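Local coordinates for flagella basal body P-ring formation protein FlgA (Salmonella typhimurium, PDB 3TEE) that serves as a periplasmic chaperone in assembly of the flagellar P-ring, possibly by associating with the rod or by modulating the assembly process, at residues W139-G144 / G162-N167; Q145-I150 / G192-N197; G86-P91 / D117-R122; V77-P82 / Q128-T133; V94-G99 / L110-I115. All coordinates share one frame; numbering follows the deposited sequence.

Interaction 1: residues W139-G144 / G162-N167; sequences WRVKAG and GQAMNN
The backbones run antiparallel here, Ala143 against Asn166 and Lys142 against Asn167, and Gly144 N gives an almost straight bond to Ala164 O (2.7 Å), where strand 157-164 ends. Asn167 does most of the side-chain work. Its CB stands over the five-membered ring of Trp139, 3.4 Å from the centroid and only 6° off the normal, a CH-pi contact. The amide beyond lies nearly parallel to the indole, 13° apart. With CG set beside the backbone N (chi1 -64°), Asn167 OD1 swings to Ala143 N and accepts its N-H at 3.0 Å, from well above the amide plane. Gln163 reaches out extended, and its NE2 binds Gly144 O (3.1 Å), which sits in the plane of the Gln163 amide. Beneath, Val141 CG1 presses on Ala164 CB at 3.3 Å, tighter than normal packing, on the side lined by Val147. At Arg140 and Val141 the chain forms a classic beta bulge opposite Ala168. The loop leading into strand 146-152 is thus pinned at the surface largely by amide groups, yet Asn166 O, buried by the contact, has no partner in the model.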
# COMPACT_ATOMS: atom_id res chain seq x y z
N TRP A 139 -6.20 13.91 4.04
CA TRP A 139 -7.48 14.02 4.73
C TRP A 139 -8.51 14.58 3.76
O TRP A 139 -8.35 15.72 3.30
CB TRP A 139 -7.38 14.91 5.97
CG TRP A 139 -6.37 14.51 7.01
CD1 TRP A 139 -5.55 15.35 7.70
CD2 TRP A 139 -6.16 13.20 7.56
NE1 TRP A 139 -4.84 14.65 8.65
CE2 TRP A 139 -5.19 13.33 8.58
CE3 TRP A 139 -6.73 11.94 7.32
CZ2 TRP A 139 -4.77 12.23 9.35
CZ3 TRP A 139 -6.29 10.85 8.07
CH2 TRP A 139 -5.30 11.00 9.05
N ARG A 140 -9.55 13.81 3.43
CA ARG A 140 -10.63 14.30 2.57
C ARG A 140 -11.50 15.23 3.44
O ARG A 140 -11.98 16.26 2.97
CB ARG A 140 -11.46 13.14 1.99
CG ARG A 140 -12.58 13.55 1.02
CD ARG A 140 -12.07 14.23 -0.25
NE ARG A 140 -13.12 14.96 -0.98
CZ ARG A 140 -13.44 16.23 -0.76
NH1 ARG A 140 -12.84 16.93 0.19
NH2 ARG A 140 -14.38 16.81 -1.50
N VAL A 141 -11.62 14.87 4.72
CA VAL A 141 -12.37 15.63 5.71
C VAL A 141 -11.39 16.04 6.82
O VAL A 141 -10.64 15.20 7.32
CB VAL A 141 -13.58 14.79 6.20
CG1 VAL A 141 -14.07 15.23 7.56
CG2 VAL A 141 -14.71 14.80 5.18
N LYS A 142 -11.38 17.33 7.17
CA LYS A 142 -10.51 17.84 8.24
C LYS A 142 -11.32 18.29 9.44
O LYS A 142 -12.43 18.77 9.26
CB LYS A 142 -9.62 18.99 7.73
CG LYS A 142 -8.64 18.56 6.62
CD LYS A 142 -7.94 19.75 5.99
CE LYS A 142 -7.04 19.32 4.86
NZ LYS A 142 -6.51 20.48 4.10
N ALA A 143 -10.77 18.14 10.66
CA ALA A 143 -11.43 18.56 11.90
C ALA A 143 -11.81 20.06 11.82
O ALA A 143 -11.00 20.88 11.39
CB ALA A 143 -10.51 18.31 13.08
N GLY A 144 -13.07 20.36 12.13
CA GLY A 144 -13.61 21.72 12.11
C GLY A 144 -14.31 22.11 10.82
O GLY A 144 -15.00 23.13 10.76
N GLY A 162 -23.18 19.35 9.32
CA GLY A 162 -22.50 19.25 10.60
C GLY A 162 -21.04 19.64 10.48
O GLY A 162 -20.58 20.02 9.41
N GLN A 163 -20.32 19.56 11.59
CA GLN A 163 -18.90 19.91 11.63
C GLN A 163 -18.09 18.66 11.92
O GLN A 163 -18.35 17.97 12.90
CB GLN A 163 -18.67 20.98 12.71
CG GLN A 163 -17.39 21.76 12.58
CD GLN A 163 -17.27 22.82 13.65
OE1 GLN A 163 -17.96 22.78 14.68
NE2 GLN A 163 -16.39 23.79 13.45
N ALA A 164 -17.12 18.34 11.04
CA ALA A 164 -16.26 17.18 11.25
C ALA A 164 -15.48 17.38 12.54
O ALA A 164 -14.95 18.47 12.79
CB ALA A 164 -15.30 17.02 10.09
N MET A 165 -15.48 16.37 13.38
CA MET A 165 -14.77 16.46 14.65
C MET A 165 -13.34 15.90 14.57
O MET A 165 -12.52 16.18 15.43
CB MET A 165 -15.57 15.75 15.73
CG MET A 165 -16.86 16.46 16.04
SD MET A 165 -17.67 15.63 17.38
CE MET A 165 -16.73 16.27 18.76
N ASN A 166 -13.05 15.11 13.52
CA ASN A 166 -11.74 14.50 13.35
C ASN A 166 -11.31 14.53 11.88
O ASN A 166 -12.13 14.74 10.98
CB ASN A 166 -11.75 13.06 13.91
CG ASN A 166 -12.66 12.11 13.14
OD1 ASN A 166 -13.88 12.26 13.12
ND2 ASN A 166 -12.10 11.12 12.48
N ASN A 167 -10.01 14.30 11.63
CA ASN A 167 -9.45 14.22 10.29
C ASN A 167 -9.71 12.84 9.77
O ASN A 167 -9.63 11.88 10.53
CB ASN A 167 -7.94 14.48 10.31
CG ASN A 167 -7.58 15.86 10.78
OD1 ASN A 167 -8.12 16.86 10.30
ND2 ASN A 167 -6.65 15.95 11.73

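Interaction 2: residues Q145-I150 / G192-N197; sequences QRVQVI and GNILIN
Val149 and Ile194 stand side by side as a parallel pair, their strands only 14° apart, and this pairing joins the first and last strands of the C-terminal five-stranded sheet, whose other neighbours are all antiparallel. Three backbone bonds zip the two together: Ile194 N to Gln148 O (2.8 Å), Ile150 N to Ile194 O (2.8 Å) and Ile196 N to Ile150 O (2.9 Å). The first two donors approach nearly along the C=O axis.

On the inner face the branched side chains interlock in a staggered row. Ile194 fits into the notch between Val147 and Val149: its CG1 meets Val147 CG2 at 3.9 Å, while its CB rests beside a methyl of Val149. In turn Val149 fills the dip between Ile194 and Ile196. Its CG1, anti to the backbone N (chi1 173°), reaches along to Ile196 CD1 at 3.6 Å. Val176, Val184 and Val188 from the intervening strands pack on the same row.

The other face repeats the scheme with a mixed lining. Ile150 sits between Asn193 and Leu195, laying CD1 against the Asn193 amide (3.5 Å from ND2) and CB against Leu195 CD2 (3.8 Å). Asn193 itself is wedged between Ile150 and Gln148, its OD1 beside Gln148 CB at 3.6 Å, and its backbone N is held by Asp189. The closure therefore pairs a greasy inner side, where beta-branched shapes set the fit, with an outer side that mixes hydrocarbon and amides, while straight backbone bonds fix the register.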
# COMPACT_ATOMS: atom_id res chain seq x y z
N GLN A 145 -14.17 21.28 9.78
CA GLN A 145 -14.76 21.50 8.46
C GLN A 145 -16.26 21.24 8.46
O GLN A 145 -16.71 20.27 9.08
CB GLN A 145 -14.09 20.54 7.47
CG GLN A 145 -14.17 20.91 6.01
CD GLN A 145 -13.13 20.12 5.26
OE1 GLN A 145 -13.33 18.96 4.91
NE2 GLN A 145 -11.96 20.72 5.06
N ARG A 146 -17.01 22.06 7.70
CA ARG A 146 -18.44 21.89 7.49
C ARG A 146 -18.57 20.71 6.54
O ARG A 146 -17.88 20.66 5.52
CB ARG A 146 -19.05 23.16 6.88
CG ARG A 146 -20.56 23.07 6.63
CD ARG A 146 -21.15 24.41 6.20
NE ARG A 146 -22.45 24.24 5.56
CZ ARG A 146 -22.64 24.15 4.24
NH1 ARG A 146 -21.60 24.21 3.41
NH2 ARG A 146 -23.86 24.01 3.74
N VAL A 147 -19.38 19.71 6.92
CA VAL A 147 -19.54 18.49 6.10
C VAL A 147 -21.02 18.18 5.93
O VAL A 147 -21.85 18.71 6.68
CB VAL A 147 -18.79 17.27 6.69
CG1 VAL A 147 -17.28 17.44 6.64
CG2 VAL A 147 -19.26 16.95 8.11
N GLN A 148 -21.33 17.29 4.99
CA GLN A 148 -22.68 16.85 4.72
C GLN A 148 -22.81 15.40 5.16
O GLN A 148 -21.98 14.56 4.79
CB GLN A 148 -23.03 17.00 3.22
CG GLN A 148 -23.39 18.43 2.80
CD GLN A 148 -24.81 18.82 3.13
OE1 GLN A 148 -25.05 19.82 3.81
NE2 GLN A 148 -25.79 18.08 2.62
N VAL A 149 -23.82 15.12 5.97
CA VAL A 149 -24.12 13.77 6.44
C VAL A 149 -25.29 13.28 5.58
O VAL A 149 -26.32 13.95 5.47
CB VAL A 149 -24.46 13.73 7.95
CG1 VAL A 149 -24.93 12.34 8.37
CG2 VAL A 149 -23.26 14.16 8.80
N ILE A 150 -25.11 12.12 4.95
CA ILE A 150 -26.09 11.49 4.08
C ILE A 150 -26.41 10.11 4.62
O ILE A 150 -25.56 9.22 4.60
CB ILE A 150 -25.60 11.46 2.59
CG1 ILE A 150 -25.23 12.88 2.09
CG2 ILE A 150 -26.64 10.77 1.68
CD1 ILE A 150 -24.45 12.93 0.74
N GLY A 192 -16.29 14.12 0.01
CA GLY A 192 -16.13 14.69 1.35
C GLY A 192 -17.39 14.62 2.18
O GLY A 192 -17.52 15.32 3.18
N ASN A 193 -18.36 13.77 1.76
CA ASN A 193 -19.61 13.56 2.48
C ASN A 193 -19.42 12.43 3.48
O ASN A 193 -18.56 11.57 3.28
CB ASN A 193 -20.76 13.19 1.52
CG ASN A 193 -21.07 14.19 0.43
OD1 ASN A 193 -21.08 15.41 0.65
ND2 ASN A 193 -21.40 13.68 -0.75
N ILE A 194 -20.25 12.41 4.53
CA ILE A 194 -20.22 11.38 5.55
C ILE A 194 -21.44 10.50 5.31
O ILE A 194 -22.57 10.98 5.43
CB ILE A 194 -20.23 12.05 6.95
CG1 ILE A 194 -19.11 13.13 7.12
CG2 ILE A 194 -20.33 11.03 8.10
CD1 ILE A 194 -17.73 12.80 6.77
N LEU A 195 -21.21 9.23 4.97
CA LEU A 195 -22.29 8.30 4.66
C LEU A 195 -22.65 7.38 5.81
O LEU A 195 -21.78 6.76 6.42
CB LEU A 195 -22.00 7.48 3.38
CG LEU A 195 -21.56 8.25 2.12
CD1 LEU A 195 -21.22 7.28 0.97
CD2 LEU A 195 -22.61 9.27 1.66
N ILE A 196 -23.96 7.29 6.08
CA ILE A 196 -24.54 6.42 7.10
C ILE A 196 -25.56 5.50 6.41
O ILE A 196 -26.40 5.99 5.65
CB ILE A 196 -25.21 7.22 8.26
CG1 ILE A 196 -24.21 8.17 8.96
CG2 ILE A 196 -25.90 6.29 9.27
CD1 ILE A 196 -24.80 9.10 10.02
N ASN A 197 -25.47 4.19 6.67
CA ASN A 197 -26.40 3.19 6.14
C ASN A 197 -27.19 2.58 7.30
O ASN A 197 -26.59 2.00 8.21
CB ASN A 197 -25.64 2.11 5.36
CG ASN A 197 -25.10 2.58 4.04
OD1 ASN A 197 -25.85 2.85 3.09
ND2 ASN A 197 -23.78 2.67 3.93

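Interaction 3: residues G86-P91 / D117-R122; sequences GGKLTP and DAVSLR
The peptide joining Val119 to Ser120 is the flat group to look at: Leu89 CD1 lies over one face of it, directly above Ser120 N at 3.5 Å, while the same N-H runs to Gly87 O (2.8 Å, 172° at the hydrogen). One amide is thereby held both by a bond and by a methyl resting on it. The CD2 branch of Leu89 points to Ala118 CB, 4.2 Å away, and the side chain packs further on Ile115 and Val130. Two more backbone bonds flank the peptide, Gly86 N to Ser120 O at 2.7 Å and Leu89 N to Ala118 O at 3.1 Å.

Lys88 and Val119 make a single bridge with the bond pattern of an antiparallel, non-hydrogen-bonded pair. The loop 86-91 thus lines one side of strand 118-120, whose other side pairs with strand 135-137 through Val119 and Arg136. Val119 CG1, anti to its own nitrogen (chi1 168°), comes up against Gly86 O at 3.3 Å. Gly86, with phi at 89°, turns the loop so that its N-H reaches Ser120 O. Ser120 turns its hydroxyl off the contact: OG donates to Arg122 O at 2.6 Å, in the carbonyl plane and on a lone pair, which ties the exit of the strand.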
# COMPACT_ATOMS: atom_id res chain seq x y z
N GLY A 86 3.35 16.45 7.25
CA GLY A 86 2.08 17.02 6.81
C GLY A 86 2.07 17.50 5.37
O GLY A 86 0.99 17.80 4.85
N GLY A 87 3.24 17.52 4.72
CA GLY A 87 3.39 17.94 3.33
C GLY A 87 2.91 16.90 2.34
O GLY A 87 3.13 15.69 2.54
N LYS A 88 2.23 17.37 1.27
CA LYS A 88 1.71 16.50 0.21
C LYS A 88 2.88 16.00 -0.63
O LYS A 88 3.79 16.77 -0.92
CB LYS A 88 0.77 17.28 -0.73
CG LYS A 88 -0.55 17.71 -0.11
CD LYS A 88 -1.36 18.54 -1.10
CE LYS A 88 -2.65 19.04 -0.50
NZ LYS A 88 -3.37 19.96 -1.43
N LEU A 89 2.85 14.74 -1.03
CA LEU A 89 3.81 14.14 -1.95
C LEU A 89 3.29 14.52 -3.34
O LEU A 89 2.11 14.28 -3.63
CB LEU A 89 3.87 12.61 -1.77
CG LEU A 89 4.88 12.06 -0.74
CD1 LEU A 89 4.52 12.45 0.72
CD2 LEU A 89 5.03 10.56 -0.89
N THR A 90 4.13 15.18 -4.15
CA THR A 90 3.75 15.68 -5.48
C THR A 90 4.79 15.26 -6.54
O THR A 90 5.86 14.79 -6.17
CB THR A 90 3.65 17.24 -5.46
OG1 THR A 90 4.95 17.78 -5.28
CG2 THR A 90 2.69 17.79 -4.38
N PRO A 91 4.56 15.52 -7.86
CA PRO A 91 5.61 15.22 -8.85
C PRO A 91 6.82 16.17 -8.72
O PRO A 91 7.85 15.95 -9.33
CB PRO A 91 4.88 15.39 -10.20
CG PRO A 91 3.41 15.41 -9.86
CD PRO A 91 3.36 16.08 -8.53
N ASP A 117 -2.19 11.25 -3.79
CA ASP A 117 -2.86 11.75 -2.58
C ASP A 117 -2.21 11.34 -1.24
O ASP A 117 -2.88 11.32 -0.20
CB ASP A 117 -4.39 11.50 -2.60
CG ASP A 117 -5.15 12.56 -3.36
OD1 ASP A 117 -5.34 13.66 -2.81
OD2 ASP A 117 -5.52 12.30 -4.53
N ALA A 118 -0.90 11.01 -1.25
CA ALA A 118 -0.17 10.65 -0.04
C ALA A 118 0.36 11.91 0.62
O ALA A 118 0.57 12.93 -0.03
CB ALA A 118 0.97 9.70 -0.37
N VAL A 119 0.49 11.86 1.95
CA VAL A 119 0.97 12.97 2.77
C VAL A 119 2.06 12.42 3.68
O VAL A 119 1.95 11.29 4.16
CB VAL A 119 -0.22 13.61 3.55
CG1 VAL A 119 0.26 14.56 4.63
CG2 VAL A 119 -1.20 14.33 2.61
N SER A 120 3.13 13.21 3.89
CA SER A 120 4.24 12.74 4.72
C SER A 120 3.92 12.80 6.21
O SER A 120 3.36 13.79 6.69
CB SER A 120 5.49 13.56 4.44
OG SER A 120 6.59 12.93 5.06
N LEU A 121 4.31 11.76 6.93
CA LEU A 121 4.20 11.70 8.39
C LEU A 121 5.49 12.27 9.01
O LEU A 121 5.54 12.49 10.22
CB LEU A 121 3.99 10.26 8.88
CG LEU A 121 2.64 9.61 8.52
CD1 LEU A 121 2.66 8.13 8.85
CD2 LEU A 121 1.47 10.30 9.24
N ARG A 122 6.54 12.49 8.19
CA ARG A 122 7.84 12.94 8.69
C ARG A 122 8.47 14.04 7.86
O ARG A 122 8.09 14.23 6.71
CB ARG A 122 8.85 11.77 8.69
CG ARG A 122 8.38 10.45 9.29
CD ARG A 122 9.54 9.54 9.53
NE ARG A 122 9.10 8.18 9.82
CZ ARG A 122 9.88 7.11 9.74
NH1 ARG A 122 11.15 7.23 9.38
NH2 ARG A 122 9.40 5.90 10.02

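Interaction 4: residues V77-P82 / Q128-T133; sequences VAVAAP and QPVQLT
Gln128 O takes two adjacent groups of the facing strand: Val79 N donates a hydrogen bond at 2.9 Å, and Ala78 CA makes a CA-H...O contact at 3.3 Å. Val79 CG2 also lies close to this oxygen, 3.4 Å away. The return bond is shorter and straighter, Val130 N to Val77 O at 2.8 Å and 179° at the hydrogen. Together they set Ala78 opposite Pro129 as the non-hydrogen-bonded pair of an antiparallel bridge, a position whose N-H is not needed for this bridge, so proline fits the pattern.

Val130 brings the side chains together. Its CG2, placed beside the backbone N by a chi1 of 173°, touches Val77 CG1 at 3.9 Å and Val79 CG2 at 3.8 Å, filling the gap between two valines on one face of strand 62-79. Val130 and Val79 cross at roughly a right angle. Gln128 leans its CB on Val79 CG2 but bends away, OE1 bonding to Ala125 N. On its other side Ala78 pairs with Thr95, so the loop 128-133 docks on a strand already held in the sheet. Two backbone bonds thus fix the register, backed by CA-H...O contacts, while valine methyls supply the side-chain grip.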
# COMPACT_ATOMS: atom_id res chain seq x y z
N VAL A 77 10.41 4.68 -5.54
CA VAL A 77 10.05 6.07 -5.28
C VAL A 77 11.01 6.61 -4.22
O VAL A 77 11.15 6.02 -3.15
CB VAL A 77 8.54 6.20 -4.89
CG1 VAL A 77 8.15 7.67 -4.63
CG2 VAL A 77 7.63 5.60 -5.99
N ALA A 78 11.64 7.77 -4.52
CA ALA A 78 12.56 8.48 -3.64
C ALA A 78 12.12 9.95 -3.51
O ALA A 78 11.49 10.50 -4.41
CB ALA A 78 13.99 8.41 -4.20
N VAL A 79 12.50 10.58 -2.42
CA VAL A 79 12.26 12.02 -2.17
C VAL A 79 13.18 12.84 -3.11
O VAL A 79 14.38 12.52 -3.25
CB VAL A 79 12.52 12.33 -0.69
CG1 VAL A 79 12.27 13.81 -0.38
CG2 VAL A 79 11.61 11.46 0.20
N ALA A 80 12.60 13.80 -3.83
CA ALA A 80 13.33 14.66 -4.78
C ALA A 80 13.56 16.08 -4.24
O ALA A 80 14.38 16.80 -4.80
CB ALA A 80 12.58 14.74 -6.11
N ALA A 81 12.79 16.50 -3.22
CA ALA A 81 12.93 17.83 -2.60
C ALA A 81 12.56 17.68 -1.16
O ALA A 81 11.79 16.77 -0.85
CB ALA A 81 11.98 18.83 -3.28
N PRO A 82 13.00 18.57 -0.23
CA PRO A 82 12.57 18.44 1.16
C PRO A 82 11.06 18.42 1.30
O PRO A 82 10.35 19.17 0.61
CB PRO A 82 13.16 19.71 1.83
CG PRO A 82 14.34 20.03 1.01
CD PRO A 82 13.91 19.72 -0.40
N GLN A 128 16.02 10.11 0.04
CA GLN A 128 15.39 9.11 0.91
C GLN A 128 14.39 8.21 0.14
O GLN A 128 13.47 8.73 -0.46
CB GLN A 128 14.63 9.85 2.02
CG GLN A 128 14.37 9.06 3.28
CD GLN A 128 14.41 9.90 4.54
OE1 GLN A 128 14.37 11.15 4.55
NE2 GLN A 128 14.47 9.20 5.66
N PRO A 129 14.48 6.86 0.21
CA PRO A 129 13.42 6.03 -0.38
C PRO A 129 12.12 6.28 0.39
O PRO A 129 12.13 6.45 1.63
CB PRO A 129 13.92 4.59 -0.15
CG PRO A 129 15.39 4.72 0.08
CD PRO A 129 15.52 6.02 0.84
N VAL A 130 11.00 6.37 -0.34
CA VAL A 130 9.70 6.61 0.27
C VAL A 130 9.15 5.28 0.77
O VAL A 130 8.86 4.38 -0.03
CB VAL A 130 8.72 7.34 -0.69
CG1 VAL A 130 7.31 7.44 -0.09
CG2 VAL A 130 9.25 8.73 -1.06
N GLN A 131 9.03 5.14 2.09
CA GLN A 131 8.46 3.93 2.71
C GLN A 131 7.02 4.16 3.10
O GLN A 131 6.65 5.28 3.44
CB GLN A 131 9.28 3.49 3.92
CG GLN A 131 10.71 3.07 3.58
CD GLN A 131 11.50 2.95 4.86
OE1 GLN A 131 12.19 3.89 5.27
NE2 GLN A 131 11.39 1.81 5.54
N LEU A 132 6.19 3.10 3.03
CA LEU A 132 4.76 3.16 3.42
C LEU A 132 4.56 3.64 4.88
O LEU A 132 3.61 4.37 5.15
CB LEU A 132 4.06 1.81 3.18
CG LEU A 132 3.85 1.40 1.72
CD1 LEU A 132 3.34 -0.02 1.63
CD2 LEU A 132 2.86 2.32 1.01
N THR A 133 5.51 3.32 5.78
CA THR A 133 5.48 3.78 7.18
C THR A 133 5.70 5.30 7.33
O THR A 133 5.43 5.83 8.40
CB THR A 133 6.51 3.01 8.02
OG1 THR A 133 7.78 3.00 7.36
CG2 THR A 133 6.06 1.59 8.33

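Interaction 5: residues V94-G99 / L110-I115; sequences VTLKRG and LDIRQI
Val94 and Ile115 meet tip to tip because each puts a branch between its backbone N and carbonyl carbon: in Val94 a chi1 of -66° sets CG1 anti to the carbonyl carbon, which leaves CG2 in that place, and in Ile115 CG1 takes it (chi1 62°). A further turn at chi2 of 73° brings Ile115 CD1 to Val94 CG2, 3.5 Å away. The contact packs a strand against a 3-10 turn, residues 112-115, in what is probably the SAF-like domain of this family. The turn opens with an Asx turn: Asp111 OD2 accepts Arg113 N at 3.1 Å, the donor standing well above the carboxylate plane.

Farther along, Leu96 supplies the outer part of the seam. Its CD2 lies 4.3 Å from Ile112 CB and 3.9 Å from Leu110 O, so the leucine spans the start of the turn, and Ile112 directs its CD1 to the backbone of Thr95. Apart from the carbonyl of Leu110 and the backbone of Thr95, the meeting groups are aliphatic side chains. Strand 94-100 also pairs with strand 62-79, and Val94 packs on Leu89. The Arg113 guanidinium folds back over Asp111 in a salt bridge of charges alone, NH2 to OD1 at 3.1 Å.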
# COMPACT_ATOMS: atom_id res chain seq x y z
N VAL A 94 8.75 14.01 -5.15
CA VAL A 94 9.02 12.56 -5.12
C VAL A 94 9.20 12.12 -6.55
O VAL A 94 8.44 12.57 -7.42
CB VAL A 94 7.97 11.66 -4.40
CG1 VAL A 94 7.90 11.94 -2.91
CG2 VAL A 94 6.58 11.76 -5.06
N THR A 95 10.17 11.23 -6.80
CA THR A 95 10.45 10.74 -8.15
C THR A 95 10.89 9.28 -8.15
O THR A 95 11.18 8.70 -7.11
CB THR A 95 11.60 11.55 -8.79
OG1 THR A 95 12.81 11.37 -8.04
CG2 THR A 95 11.29 13.01 -8.88
N LEU A 96 11.06 8.74 -9.34
CA LEU A 96 11.54 7.38 -9.53
C LEU A 96 13.04 7.43 -9.69
O LEU A 96 13.56 8.22 -10.47
CB LEU A 96 10.91 6.76 -10.79
CG LEU A 96 9.45 6.33 -10.73
CD1 LEU A 96 9.07 5.73 -12.06
CD2 LEU A 96 9.20 5.24 -9.66
N LYS A 97 13.73 6.59 -8.92
CA LYS A 97 15.15 6.44 -8.90
C LYS A 97 15.44 4.97 -9.23
O LYS A 97 14.64 4.08 -8.88
CB LYS A 97 15.64 6.77 -7.49
CG LYS A 97 17.09 7.13 -7.40
CD LYS A 97 17.37 7.93 -6.13
CE LYS A 97 18.84 8.25 -6.02
NZ LYS A 97 19.14 9.03 -4.79
N ARG A 98 16.56 4.70 -9.90
CA ARG A 98 16.98 3.34 -10.25
C ARG A 98 17.96 2.85 -9.18
O ARG A 98 18.90 3.57 -8.84
CB ARG A 98 17.66 3.31 -11.64
CG ARG A 98 18.15 1.90 -12.06
CD ARG A 98 19.11 1.89 -13.29
NE ARG A 98 19.59 0.53 -13.65
CZ ARG A 98 18.79 -0.43 -14.08
NH1 ARG A 98 19.27 -1.64 -14.35
NH2 ARG A 98 17.49 -0.21 -14.19
N GLY A 99 17.72 1.66 -8.65
CA GLY A 99 18.63 1.14 -7.64
C GLY A 99 18.40 -0.33 -7.35
O GLY A 99 17.47 -0.94 -7.90
N LEU A 110 7.30 1.17 -4.73
CA LEU A 110 7.96 0.91 -6.01
C LEU A 110 7.21 1.54 -7.17
O LEU A 110 7.81 1.94 -8.17
CB LEU A 110 8.13 -0.60 -6.24
CG LEU A 110 8.88 -1.39 -5.17
CD1 LEU A 110 8.92 -2.86 -5.51
CD2 LEU A 110 10.29 -0.83 -4.93
N ASP A 111 5.90 1.65 -7.01
CA ASP A 111 4.99 2.16 -8.03
C ASP A 111 4.57 3.56 -7.66
O ASP A 111 3.95 3.76 -6.62
CB ASP A 111 3.79 1.21 -8.14
CG ASP A 111 2.63 1.67 -8.99
OD1 ASP A 111 1.50 1.19 -8.76
OD2 ASP A 111 2.86 2.50 -9.91
N ILE A 112 4.90 4.53 -8.52
CA ILE A 112 4.58 5.94 -8.35
C ILE A 112 3.07 6.21 -8.14
O ILE A 112 2.70 7.19 -7.51
CB ILE A 112 5.19 6.74 -9.54
CG1 ILE A 112 5.36 8.24 -9.25
CG2 ILE A 112 4.44 6.47 -10.86
CD1 ILE A 112 6.53 8.59 -8.28
N ARG A 113 2.21 5.30 -8.63
CA ARG A 113 0.75 5.43 -8.48
C ARG A 113 0.31 5.28 -7.02
O ARG A 113 -0.65 5.93 -6.62
CB ARG A 113 0.00 4.44 -9.39
CG ARG A 113 0.23 4.71 -10.88
CD ARG A 113 -0.51 3.74 -11.78
NE ARG A 113 0.21 2.47 -11.95
CZ ARG A 113 -0.10 1.34 -11.34
NH1 ARG A 113 -1.12 1.29 -10.48
NH2 ARG A 113 0.61 0.24 -11.55
N GLN A 114 1.06 4.48 -6.21
CA GLN A 114 0.79 4.28 -4.78
C GLN A 114 0.92 5.58 -3.95
O GLN A 114 0.42 5.62 -2.83
CB GLN A 114 1.74 3.22 -4.16
CG GLN A 114 1.79 1.84 -4.82
CD GLN A 114 2.75 0.93 -4.07
OE1 GLN A 114 2.54 0.64 -2.88
NE2 GLN A 114 3.85 0.47 -4.73
N ILE A 115 1.64 6.60 -4.46
CA ILE A 115 1.85 7.87 -3.74
C ILE A 115 0.88 9.00 -4.12
O ILE A 115 1.04 10.14 -3.69
CB ILE A 115 3.35 8.30 -3.58
CG1 ILE A 115 4.08 8.55 -4.92
CG2 ILE A 115 4.13 7.30 -2.73
CD1 ILE A 115 3.70 9.86 -5.71

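Overall arrangement
Interactions 3, 4 and 5 cluster in the middle of the chain, centres 8 to 13 Å apart, whereas interactions 1 and 2 form a second pair at the C-terminal sheet; the centre of interaction 2 lies about 33 Å from the centres of interactions 4 and 5. Interaction 4 is buried, and 3 and 5 nest inside its loop; Leu89 joins all three by touching Val94, Ile115 and Val130. Interaction 5 is mainly aliphatic packing, while 3 and 4 combine isolated backbone bridges with valine or leucine contacts. Interaction 1, at the surface, ties the loop entering strand 146-152 to the end of strand 157-164 with amides and an indole face; interaction 2, partly buried, pairs strand 146-152 with strand 194-197.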